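Local structure of phytochromobilin synthase (Solanum lycopersicum, 6KME) at residues A[62-66]-A[67-71]; A[233-236]-A[237-241]; A[244-248]-A[249-253]. The protein probably catalyses the ferredoxin-dependent reduction of biliverdin IX alpha to phytochromobilin, the chromophore of phytochrome. The protein carries 1 engineered substitution. One frame throughout, in Å; residues are numbered along the deposited sequence.

Overall arrangement
The three contacts are local and follow one another along the chain; none nests within or crosses another. Interaction 1 closes the hairpin between strands 51-63 and 69-77, at an edge of the seven-stranded antiparallel sheet. Interaction 2 ends helix 218-238 and leads the chain into the bilin pocket, its centre about 22 Å from that of interaction 1. Interaction 3 begins shortly afterwards in sequence, at the bend between helices 242-249 and 251-262. It touches the hairpin again: Met65 N approaches Leu248 O at 2.8 Å, a probable hydrogen bond that ties the helix end to the turn. Interactions 2 and 3 both touch biliverdin; interaction 1 holds the magnesium ion.

Interaction 1. Residues A[62-66]-A[67-71]; sequences LLSMD and DKTEL. With MG (magnesium ion), chain C.
Asp66 and Lys68 meet at the tip of the hairpin, where a type I turn from Ser64 to Asp67 joins strands 51-63 and 69-77. Asp66 CB lies 3.6 Å from Asp67 N, and chi1 of 64° sets CG between the backbone N and the carbonyl carbon. Asp66 CG passes 4.0 Å from Lys68 CG. Asp66 OD1 accepts from Lys68 N at 3.1 Å, from above the carboxylate plane. Ser64 OG donates to Asp66 OD1 at 2.6 Å nearly in line with its C-O bond, on the other side of the plane from Lys68 N. A water also donates to this oxygen and bonds to Thr69 OG1. Asp66 OD2 lies 3.9 Å from Lys68 CE. Ser64 OG in turn accepts from Thr69 N at 3.2 Å. Ser64 N donates to Thr69 O at 2.8 Å, next to the non-hydrogen-bonded pair Leu63-Glu70, beyond which Leu62 and Leu71 form a hydrogen-bonded pair. Asp67 OD1 binds the magnesium ion at 2.3 Å, and two of the metal's waters donate to Ser64 O and Met65 O. The turn thus supplies one direct ligand and two second-shell carbonyls, and the donors round Asp66 OD1 would probably favour its ionised form.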
loop_
_atom_site.group_PDB
_atom_site.type_symbol
_atom_site.label_atom_id
_atom_site.label_comp_id
_atom_site.label_asym_id
_atom_site.label_seq_id
_atom_site.Cartn_x
_atom_site.Cartn_y
_atom_site.Cartn_z
ATOM N N LEU A 62 15.824 -11.037 -8.121
ATOM C CA LEU A 62 17.000 -10.248 -7.786
ATOM C C LEU A 62 17.592 -10.801 -6.495
ATOM O O LEU A 62 16.869 -10.977 -5.511
ATOM C CB LEU A 62 16.598 -8.776 -7.638
ATOM C CG LEU A 62 17.552 -7.655 -8.024
ATOM C CD1 LEU A 62 18.116 -7.857 -9.423
ATOM C CD2 LEU A 62 16.800 -6.332 -7.913
ATOM N N LEU A 63 18.885 -11.108 -6.503
ATOM C CA LEU A 63 19.556 -11.522 -5.278
ATOM C C LEU A 63 20.113 -10.309 -4.551
ATOM O O LEU A 63 20.539 -9.332 -5.171
ATOM C CB LEU A 63 20.697 -12.503 -5.558
ATOM C CG LEU A 63 20.359 -13.942 -5.951
ATOM C CD1 LEU A 63 21.588 -14.823 -5.784
ATOM C CD2 LEU A 63 19.203 -14.464 -5.117
ATOM N N SER A 64 20.124 -10.392 -3.222
ATOM C CA SER A 64 20.838 -9.402 -2.431
ATOM C C SER A 64 22.334 -9.452 -2.749
ATOM O O SER A 64 22.844 -10.423 -3.320
ATOM C CB SER A 64 20.595 -9.638 -0.940
ATOM O OG SER A 64 21.212 -10.842 -0.521
ATOM N N MET A 65 23.044 -8.382 -2.368
ATOM C CA MET A 65 24.471 -8.294 -2.667
ATOM C C MET A 65 25.273 -9.419 -2.016
ATOM O O MET A 65 26.287 -9.850 -2.575
ATOM C CB MET A 65 25.028 -6.934 -2.229
ATOM C CG MET A 65 24.386 -5.757 -2.956
ATOM S SD MET A 65 25.138 -4.158 -2.586
ATOM C CE MET A 65 24.647 -3.918 -0.866
ATOM N N ASP A 66 24.860 -9.902 -0.844
ATOM C CA ASP A 66 25.573 -11.011 -0.213
ATOM C C ASP A 66 25.032 -12.369 -0.635
ATOM O O ASP A 66 25.420 -13.383 -0.054
ATOM C CB ASP A 66 25.547 -10.882 1.318
ATOM C CG ASP A 66 24.144 -10.983 1.907
ATOM O OD1 ASP A 66 23.182 -11.300 1.179
ATOM O OD2 ASP A 66 24.001 -10.739 3.122
ATOM N N ASP A 67 24.123 -12.399 -1.609
ATOM C CA ASP A 67 23.592 -13.600 -2.250
ATOM C C ASP A 67 22.737 -14.469 -1.328
ATOM O O ASP A 67 22.327 -15.559 -1.740
ATOM C CB ASP A 67 24.718 -14.449 -2.859
ATOM C CG ASP A 67 25.506 -13.705 -3.933
ATOM O OD1 ASP A 67 24.913 -12.864 -4.642
ATOM O OD2 ASP A 67 26.723 -13.961 -4.070
ATOM N N LYS A 68 22.429 -14.022 -0.107
ATOM C CA LYS A 68 21.665 -14.838 0.836
ATOM C C LYS A 68 20.160 -14.584 0.801
ATOM O O LYS A 68 19.409 -15.340 1.429
ATOM C CB LYS A 68 22.154 -14.610 2.272
ATOM C CG LYS A 68 23.620 -14.909 2.532
ATOM C CD LYS A 68 23.902 -14.816 4.029
ATOM C CE LYS A 68 25.283 -14.248 4.334
ATOM N NZ LYS A 68 26.373 -15.198 3.994
ATOM N N THR A 69 19.693 -13.545 0.113
ATOM C CA THR A 69 18.277 -13.204 0.121
ATOM C C THR A 69 17.788 -12.989 -1.304
ATOM O O THR A 69 18.455 -12.332 -2.108
ATOM C CB THR A 69 18.013 -11.946 0.966
ATOM O OG1 THR A 69 18.534 -12.142 2.287
ATOM C CG2 THR A 69 16.525 -11.687 1.067
ATOM N N GLU A 70 16.622 -13.539 -1.622
ATOM C CA GLU A 70 16.054 -13.404 -2.956
ATOM C C GLU A 70 14.826 -12.509 -2.902
ATOM O O GLU A 70 13.971 -12.661 -2.021
ATOM C CB GLU A 70 15.698 -14.769 -3.547
ATOM C CG GLU A 70 15.215 -14.683 -4.988
ATOM C CD GLU A 70 14.592 -15.982 -5.472
ATOM O OE1 GLU A 70 14.703 -17.003 -4.757
ATOM O OE2 GLU A 70 13.982 -15.974 -6.562
ATOM N N LEU A 71 14.756 -11.569 -3.834
ATOM C CA LEU A 71 13.584 -10.730 -4.022
ATOM C C LEU A 71 12.851 -11.261 -5.246
ATOM O O LEU A 71 13.454 -11.401 -6.315
ATOM C CB LEU A 71 13.974 -9.261 -4.210
ATOM C CG LEU A 71 14.609 -8.466 -3.051
ATOM C CD1 LEU A 71 15.973 -9.007 -2.614
ATOM C CD2 LEU A 71 14.730 -7.010 -3.474
HETATM MG MG MG C . 25.341 -11.510 -6.481
HETATM O O HOH W 1 23.553 -10.458 -6.192
HETATM O O HOH W 2 26.236 -10.099 -5.199
HETATM O O HOH W 3 20.819 -11.169 2.631
HETATM O O HOH W 4 24.186 -13.031 -7.410
#

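Interaction 2. Residues A[233-236]-A[237-241]; sequences TWRS and EKDPG. With BLA (biliverdine IX alpha), chain B.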
loop_
_atom_site.group_PDB
_atom_site.type_symbol
_atom_site.label_atom_id
_atom_site.label_comp_id
_atom_site.label_asym_id
_atom_site.label_seq_id
_atom_site.Cartn_x
_atom_site.Cartn_y
_atom_site.Cartn_z
ATOM N N THR A 233 4.098 9.395 -5.367
ATOM C CA THR A 233 5.229 10.260 -5.068
ATOM C C THR A 233 5.563 10.214 -3.583
ATOM O O THR A 233 6.739 10.107 -3.205
ATOM C CB THR A 233 4.923 11.686 -5.511
ATOM O OG1 THR A 233 4.786 11.729 -6.939
ATOM C CG2 THR A 233 6.043 12.619 -5.080
ATOM N N TRP A 234 4.539 10.285 -2.726
ATOM C CA TRP A 234 4.769 10.166 -1.287
ATOM C C TRP A 234 5.469 8.856 -0.952
ATOM O O TRP A 234 6.526 8.848 -0.304
ATOM C CB TRP A 234 3.449 10.270 -0.518
ATOM C CG TRP A 234 3.611 9.833 0.909
ATOM C CD1 TRP A 234 3.284 8.612 1.445
ATOM C CD2 TRP A 234 4.201 10.595 1.979
ATOM N NE1 TRP A 234 3.619 8.578 2.784
ATOM C CE2 TRP A 234 4.176 9.783 3.136
ATOM C CE3 TRP A 234 4.721 11.893 2.073
ATOM C CZ2 TRP A 234 4.671 10.222 4.374
ATOM C CZ3 TRP A 234 5.209 12.332 3.313
ATOM C CH2 TRP A 234 5.179 11.494 4.440
ATOM N N ARG A 235 4.901 7.734 -1.406
ATOM C CA ARG A 235 5.435 6.430 -1.029
ATOM C C ARG A 235 6.812 6.192 -1.625
ATOM O O ARG A 235 7.687 5.623 -0.959
ATOM C CB ARG A 235 4.452 5.321 -1.436
ATOM C CG ARG A 235 3.151 5.342 -0.625
ATOM C CD ARG A 235 2.370 4.029 -0.734
ATOM N NE ARG A 235 3.104 2.933 -0.102
ATOM C CZ ARG A 235 2.779 1.652 -0.223
ATOM N NH1 ARG A 235 1.714 1.297 -0.944
ATOM N NH2 ARG A 235 3.515 0.727 0.377
ATOM N N SER A 236 7.054 6.631 -2.862
ATOM C CA SER A 236 8.378 6.367 -3.411
ATOM C C SER A 236 9.454 7.157 -2.677
ATOM O O SER A 236 10.614 6.735 -2.665
ATOM C CB SER A 236 8.418 6.643 -4.918
ATOM O OG SER A 236 8.367 8.022 -5.180
ATOM N N GLU A 237 9.094 8.261 -2.021
ATOM C CA GLU A 237 10.063 9.036 -1.245
ATOM C C GLU A 237 10.211 8.547 0.200
ATOM O O GLU A 237 11.327 8.535 0.727
ATOM C CB GLU A 237 9.675 10.522 -1.250
ATOM C CG GLU A 237 10.703 11.461 -0.583
ATOM C CD GLU A 237 11.951 11.698 -1.438
ATOM O OE1 GLU A 237 11.838 11.737 -2.680
ATOM O OE2 GLU A 237 13.050 11.847 -0.862
ATOM N N LYS A 238 9.119 8.135 0.856
ATOM C CA LYS A 238 9.098 8.003 2.314
ATOM C C LYS A 238 8.652 6.647 2.870
ATOM O O LYS A 238 8.599 6.510 4.102
ATOM C CB LYS A 238 8.190 9.092 2.924
ATOM C CG LYS A 238 8.730 10.532 2.804
ATOM C CD LYS A 238 10.104 10.659 3.457
ATOM C CE LYS A 238 10.619 12.096 3.507
ATOM N NZ LYS A 238 12.049 12.138 3.967
ATOM N N ASP A 239 8.303 5.659 2.031
ATOM C CA ASP A 239 7.845 4.376 2.567
ATOM C C ASP A 239 8.912 3.795 3.497
ATOM O O ASP A 239 10.103 3.827 3.170
ATOM C CB ASP A 239 7.531 3.372 1.452
ATOM C CG ASP A 239 6.053 2.887 1.467
ATOM O OD1 ASP A 239 5.122 3.714 1.601
ATOM O OD2 ASP A 239 5.829 1.666 1.318
ATOM N N PRO A 240 8.528 3.272 4.661
ATOM C CA PRO A 240 9.546 2.783 5.613
ATOM C C PRO A 240 10.418 1.642 5.086
ATOM O O PRO A 240 11.542 1.481 5.572
ATOM C CB PRO A 240 8.711 2.349 6.821
ATOM C CG PRO A 240 7.503 3.236 6.755
ATOM C CD PRO A 240 7.190 3.310 5.270
ATOM N N GLY A 241 9.969 0.869 4.095
ATOM C CA GLY A 241 10.785 -0.269 3.680
ATOM C C GLY A 241 12.033 0.078 2.879
ATOM O O GLY A 241 12.850 -0.813 2.626
HETATM C CHA BLA B . 7.509 0.200 9.712
HETATM N NA BLA B . 5.758 0.589 7.840
HETATM C C1A BLA B . 6.269 0.852 9.122
HETATM C C2A BLA B . 5.405 1.859 9.740
HETATM C C3A BLA B . 4.361 2.188 8.768
HETATM C C4A BLA B . 4.603 1.390 7.600
HETATM C CMA BLA B . 3.188 3.163 8.901
HETATM C CAA BLA B . 5.670 2.429 11.162
HETATM C CBA BLA B . 6.738 3.486 11.077
HETATM C CGA BLA B . 6.102 4.899 10.810
HETATM O O1A BLA B . 5.250 5.149 11.611
HETATM O O2A BLA B . 6.583 5.465 9.872
HETATM C CHB BLA B . 3.792 1.322 6.299
HETATM N NB BLA B . 3.213 3.634 5.827
HETATM C C1B BLA B . 3.293 2.282 5.423
HETATM C C2B BLA B . 2.316 2.252 4.171
HETATM C C3B BLA B . 1.983 3.549 3.799
HETATM C C4B BLA B . 2.607 4.475 4.844
HETATM C CMB BLA B . 2.090 0.952 3.421
HETATM O OB BLA B . 2.676 5.692 4.914
HETATM C CAB BLA B . 1.173 4.279 2.757
HETATM C CBB BLA B . 0.934 5.560 2.391
HETATM N NC BLA B . 8.033 -2.424 5.135
HETATM C C1C BLA B . 7.444 -2.700 3.879
HETATM C C2C BLA B . 8.522 -3.439 3.074
HETATM C C3C BLA B . 9.647 -3.552 3.891
HETATM C C4C BLA B . 9.356 -2.890 5.260
HETATM C CMC BLA B . 8.195 -3.877 1.641
HETATM O OC BLA B . 6.296 -2.327 3.701
HETATM C CAC BLA B . 10.933 -4.197 3.518
HETATM C CBC BLA B . 11.615 -4.305 2.355
HETATM C CHD BLA B . 10.037 -2.675 6.428
HETATM N ND BLA B . 8.447 -1.175 7.819
HETATM C C1D BLA B . 9.574 -1.858 7.622
HETATM C C2D BLA B . 10.514 -1.785 8.811
HETATM C C3D BLA B . 9.882 -1.012 9.768
HETATM C C4D BLA B . 8.514 -0.580 9.166
HETATM C CMD BLA B . 11.856 -2.493 8.776
HETATM C CAD BLA B . 10.291 -0.564 11.177
HETATM C CBD BLA B . 11.397 0.474 11.190
HETATM C CGD BLA B . 10.977 1.913 10.652
HETATM O O1D BLA B . 11.769 2.323 9.823
HETATM O O2D BLA B . 9.953 2.352 11.159
HETATM O O HOH W 5 4.574 5.867 3.083
#
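The last turn of helix 218-238 borders the biliverdin pocket, and there Arg235 grips Asp239, the first residue to leave the helix. The salt bridge is side-on: Arg235 NE reaches Asp239 OD1 at 2.8 Å and Arg235 NH2 reaches Asp239 OD2 at 2.7 Å, both oxygens lying near the guanidinium plane. The carboxylate is turned 39° out of that plane, so OD1 is met from above while OD2 is met on its syn side. Methyl CMB of biliverdin lies over one guanidinium face, 3.4 Å from Arg235 NH2. One water donates to Asp239 OD1 and bonds weakly with Trp234 NE1 and the bilin oxygen OB. Lys238 lays its CB over the six-membered ring of Trp234, a CH-pi contact of 4.0 Å to the centroid; with chi1 at 167° Trp234 CG stands opposite the backbone N, which carries the indole along the helix toward Lys238. Beyond Asp239, Pro240 CG sits 3.4 Å from biliverdin NA, and Gly241 CA approaches C4C. Phe174 stacks on Trp234 and Phe278 meets it edge-to-face. Lys238 NZ bonds to the carbonyls of Asn289 and Lys291, Arg235 NH2 also bonds to Asn116 on strand 112-119, and helix 274-277 packs against Thr233, Glu237 and Lys238.

Interaction 3. Residues A[244-248]-A[249-253]; sequences VLKRL and IGEDL. With BLA (biliverdine IX alpha), chain B.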
loop_
_atom_site.group_PDB
_atom_site.type_symbol
_atom_site.label_atom_id
_atom_site.label_comp_id
_atom_site.label_asym_id
_atom_site.label_seq_id
_atom_site.Cartn_x
_atom_site.Cartn_y
_atom_site.Cartn_z
ATOM N N VAL A 244 15.508 -1.040 4.169
ATOM C CA VAL A 244 15.800 -2.465 4.059
ATOM C C VAL A 244 16.195 -2.818 2.629
ATOM O O VAL A 244 17.156 -3.564 2.403
ATOM C CB VAL A 244 14.599 -3.301 4.540
ATOM C CG1 VAL A 244 14.841 -4.769 4.250
ATOM C CG2 VAL A 244 14.358 -3.102 6.043
ATOM N N LEU A 245 15.448 -2.307 1.644
ATOM C CA LEU A 245 15.798 -2.552 0.245
ATOM C C LEU A 245 17.212 -2.063 -0.062
ATOM O O LEU A 245 17.985 -2.761 -0.731
ATOM C CB LEU A 245 14.788 -1.868 -0.674
ATOM C CG LEU A 245 13.358 -2.419 -0.633
ATOM C CD1 LEU A 245 12.422 -1.622 -1.576
ATOM C CD2 LEU A 245 13.352 -3.898 -0.995
ATOM N N LYS A 246 17.573 -0.871 0.429
ATOM C CA LYS A 246 18.908 -0.332 0.170
ATOM C C LYS A 246 19.995 -1.225 0.748
ATOM O O LYS A 246 21.047 -1.415 0.123
ATOM C CB LYS A 246 19.024 1.091 0.723
ATOM C CG LYS A 246 18.155 2.048 -0.073
ATOM C CD LYS A 246 18.132 3.450 0.500
ATOM C CE LYS A 246 17.229 4.360 -0.336
ATOM N NZ LYS A 246 17.214 5.758 0.193
ATOM N N ARG A 247 19.762 -1.792 1.933
ATOM C CA ARG A 247 20.737 -2.704 2.529
ATOM C C ARG A 247 20.867 -3.989 1.717
ATOM O O ARG A 247 21.961 -4.554 1.602
ATOM C CB ARG A 247 20.342 -3.021 3.974
ATOM C CG ARG A 247 20.983 -4.290 4.521
ATOM C CD ARG A 247 20.883 -4.409 6.036
ATOM N NE ARG A 247 19.509 -4.402 6.532
ATOM C CZ ARG A 247 18.656 -5.412 6.401
ATOM N NH1 ARG A 247 19.021 -6.520 5.769
ATOM N NH2 ARG A 247 17.435 -5.309 6.901
ATOM N N LEU A 248 19.756 -4.468 1.141
ATOM C CA LEU A 248 19.789 -5.748 0.432
ATOM C C LEU A 248 20.481 -5.627 -0.924
ATOM O O LEU A 248 21.391 -6.406 -1.233
ATOM C CB LEU A 248 18.368 -6.293 0.259
ATOM C CG LEU A 248 17.666 -6.790 1.532
ATOM C CD1 LEU A 248 16.212 -7.124 1.217
ATOM C CD2 LEU A 248 18.372 -8.003 2.087
ATOM N N ILE A 249 20.066 -4.664 -1.755
ATOM C CA ILE A 249 20.527 -4.627 -3.140
ATOM C C ILE A 249 21.289 -3.349 -3.483
ATOM O O ILE A 249 21.668 -3.148 -4.646
ATOM C CB ILE A 249 19.358 -4.842 -4.120
ATOM C CG1 ILE A 249 18.269 -3.767 -3.941
ATOM C CG2 ILE A 249 18.792 -6.255 -3.980
ATOM C CD1 ILE A 249 17.138 -3.868 -5.045
ATOM N N GLY A 250 21.552 -2.490 -2.498
ATOM C CA GLY A 250 22.315 -1.276 -2.723
ATOM C C GLY A 250 21.422 -0.114 -3.127
ATOM O O GLY A 250 20.291 -0.284 -3.569
ATOM N N GLU A 251 21.950 1.100 -2.963
ATOM C CA GLU A 251 21.117 2.288 -3.158
ATOM C C GLU A 251 20.630 2.426 -4.600
ATOM O O GLU A 251 19.466 2.765 -4.834
ATOM C CB GLU A 251 21.877 3.551 -2.743
ATOM C CG GLU A 251 21.156 4.817 -3.191
ATOM C CD GLU A 251 21.479 6.037 -2.348
ATOM O OE1 GLU A 251 20.806 6.241 -1.312
ATOM O OE2 GLU A 251 22.397 6.795 -2.731
ATOM N N ASP A 252 21.508 2.192 -5.578
ATOM C CA ASP A 252 21.144 2.427 -6.976
ATOM C C ASP A 252 20.007 1.514 -7.434
ATOM O O ASP A 252 19.007 1.986 -7.986
ATOM C CB ASP A 252 22.366 2.244 -7.874
ATOM C CG ASP A 252 22.056 2.540 -9.331
ATOM O OD1 ASP A 252 21.925 3.736 -9.675
ATOM O OD2 ASP A 252 21.930 1.581 -10.128
ATOM N N LEU A 253 20.153 0.197 -7.248
ATOM C CA LEU A 253 19.091 -0.711 -7.680
ATOM C C LEU A 253 17.847 -0.571 -6.817
ATOM O O LEU A 253 16.733 -0.779 -7.310
ATOM C CB LEU A 253 19.564 -2.168 -7.676
ATOM C CG LEU A 253 20.686 -2.546 -8.651
ATOM C CD1 LEU A 253 21.101 -3.987 -8.426
ATOM C CD2 LEU A 253 20.306 -2.318 -10.113
HETATM C CHA BLA B . 7.509 0.200 9.712
HETATM N NA BLA B . 5.758 0.589 7.840
HETATM C C1A BLA B . 6.269 0.852 9.122
HETATM C C2A BLA B . 5.405 1.859 9.740
HETATM C C3A BLA B . 4.361 2.188 8.768
HETATM C C4A BLA B . 4.603 1.390 7.600
HETATM C CMA BLA B . 3.188 3.163 8.901
HETATM C CAA BLA B . 5.670 2.429 11.162
HETATM C CBA BLA B . 6.738 3.486 11.077
HETATM C CGA BLA B . 6.102 4.899 10.810
HETATM O O1A BLA B . 5.250 5.149 11.611
HETATM O O2A BLA B . 6.583 5.465 9.872
HETATM C CHB BLA B . 3.792 1.322 6.299
HETATM N NB BLA B . 3.213 3.634 5.827
HETATM C C1B BLA B . 3.293 2.282 5.423
HETATM C C2B BLA B . 2.316 2.252 4.171
HETATM C C3B BLA B . 1.983 3.549 3.799
HETATM C C4B BLA B . 2.607 4.475 4.844
HETATM C CMB BLA B . 2.090 0.952 3.421
HETATM O OB BLA B . 2.676 5.692 4.914
HETATM C CAB BLA B . 1.173 4.279 2.757
HETATM C CBB BLA B . 0.934 5.560 2.391
HETATM N NC BLA B . 8.033 -2.424 5.135
HETATM C C1C BLA B . 7.444 -2.700 3.879
HETATM C C2C BLA B . 8.522 -3.439 3.074
HETATM C C3C BLA B . 9.647 -3.552 3.891
HETATM C C4C BLA B . 9.356 -2.890 5.260
HETATM C CMC BLA B . 8.195 -3.877 1.641
HETATM O OC BLA B . 6.296 -2.327 3.701
HETATM C CAC BLA B . 10.933 -4.197 3.518
HETATM C CBC BLA B . 11.615 -4.305 2.355
HETATM C CHD BLA B . 10.037 -2.675 6.428
HETATM N ND BLA B . 8.447 -1.175 7.819
HETATM C C1D BLA B . 9.574 -1.858 7.622
HETATM C C2D BLA B . 10.514 -1.785 8.811
HETATM C C3D BLA B . 9.882 -1.012 9.768
HETATM C C4D BLA B . 8.514 -0.580 9.166
HETATM C CMD BLA B . 11.856 -2.493 8.776
HETATM C CAD BLA B . 10.291 -0.564 11.177
HETATM C CBD BLA B . 11.397 0.474 11.190
HETATM C CGD BLA B . 10.977 1.913 10.652
HETATM O O1D BLA B . 11.769 2.323 9.823
HETATM O O2D BLA B . 9.953 2.352 11.159
#
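Ile249 meets the carbonyl of Leu245 where helix 242-249 ends, one residue before helix 251-262 begins. Ile249 N donates to Leu245 O at 3.0 Å in a nearly straight bond (172°). With chi1 at 59°, Ile249 CG1 is tucked in over the main chain, 3.4 Å from Leu245 O. Ile249 CG2 packs 4.3 Å from Leu248 CB. Gly250 then breaks the helix with a positive phi of 89°, at backbone angles where a CB would be jammed against the preceding carbonyl O. Gly250 N makes a weak bond of 2.9 Å to Lys246 O, and the residue serves as N-cap of the following helix. The buried side is closely filled: Leu245 rests on Leu87 and Ile89 of strand 81-91 and on Ile258 and Leu262 of the next helix, Leu248 packs on Ile89 and Met95, and Ile249 on Val257. The preceding turn borders biliverdin, with Leu245 CD2 3.8 Å from the vinyl carbon CBC and Val244 CG2 3.8 Å from methyl CMD.

The outer side is looser. Lys246 stretches its chain beside that of Glu251, both pointing the same way, but Lys246 NZ stays 3.9 Å from Glu251 OE1, a long salt bridge between two exposed residues. The chemistry therefore divides: the backbone bond closes the last helical turn, while apolar side chains pack on strand 81-91 and helix 251-262 and touch the bilin; the charged pair, distant and open to solvent, probably adds a weaker electrostatic attraction across the bend at Gly250.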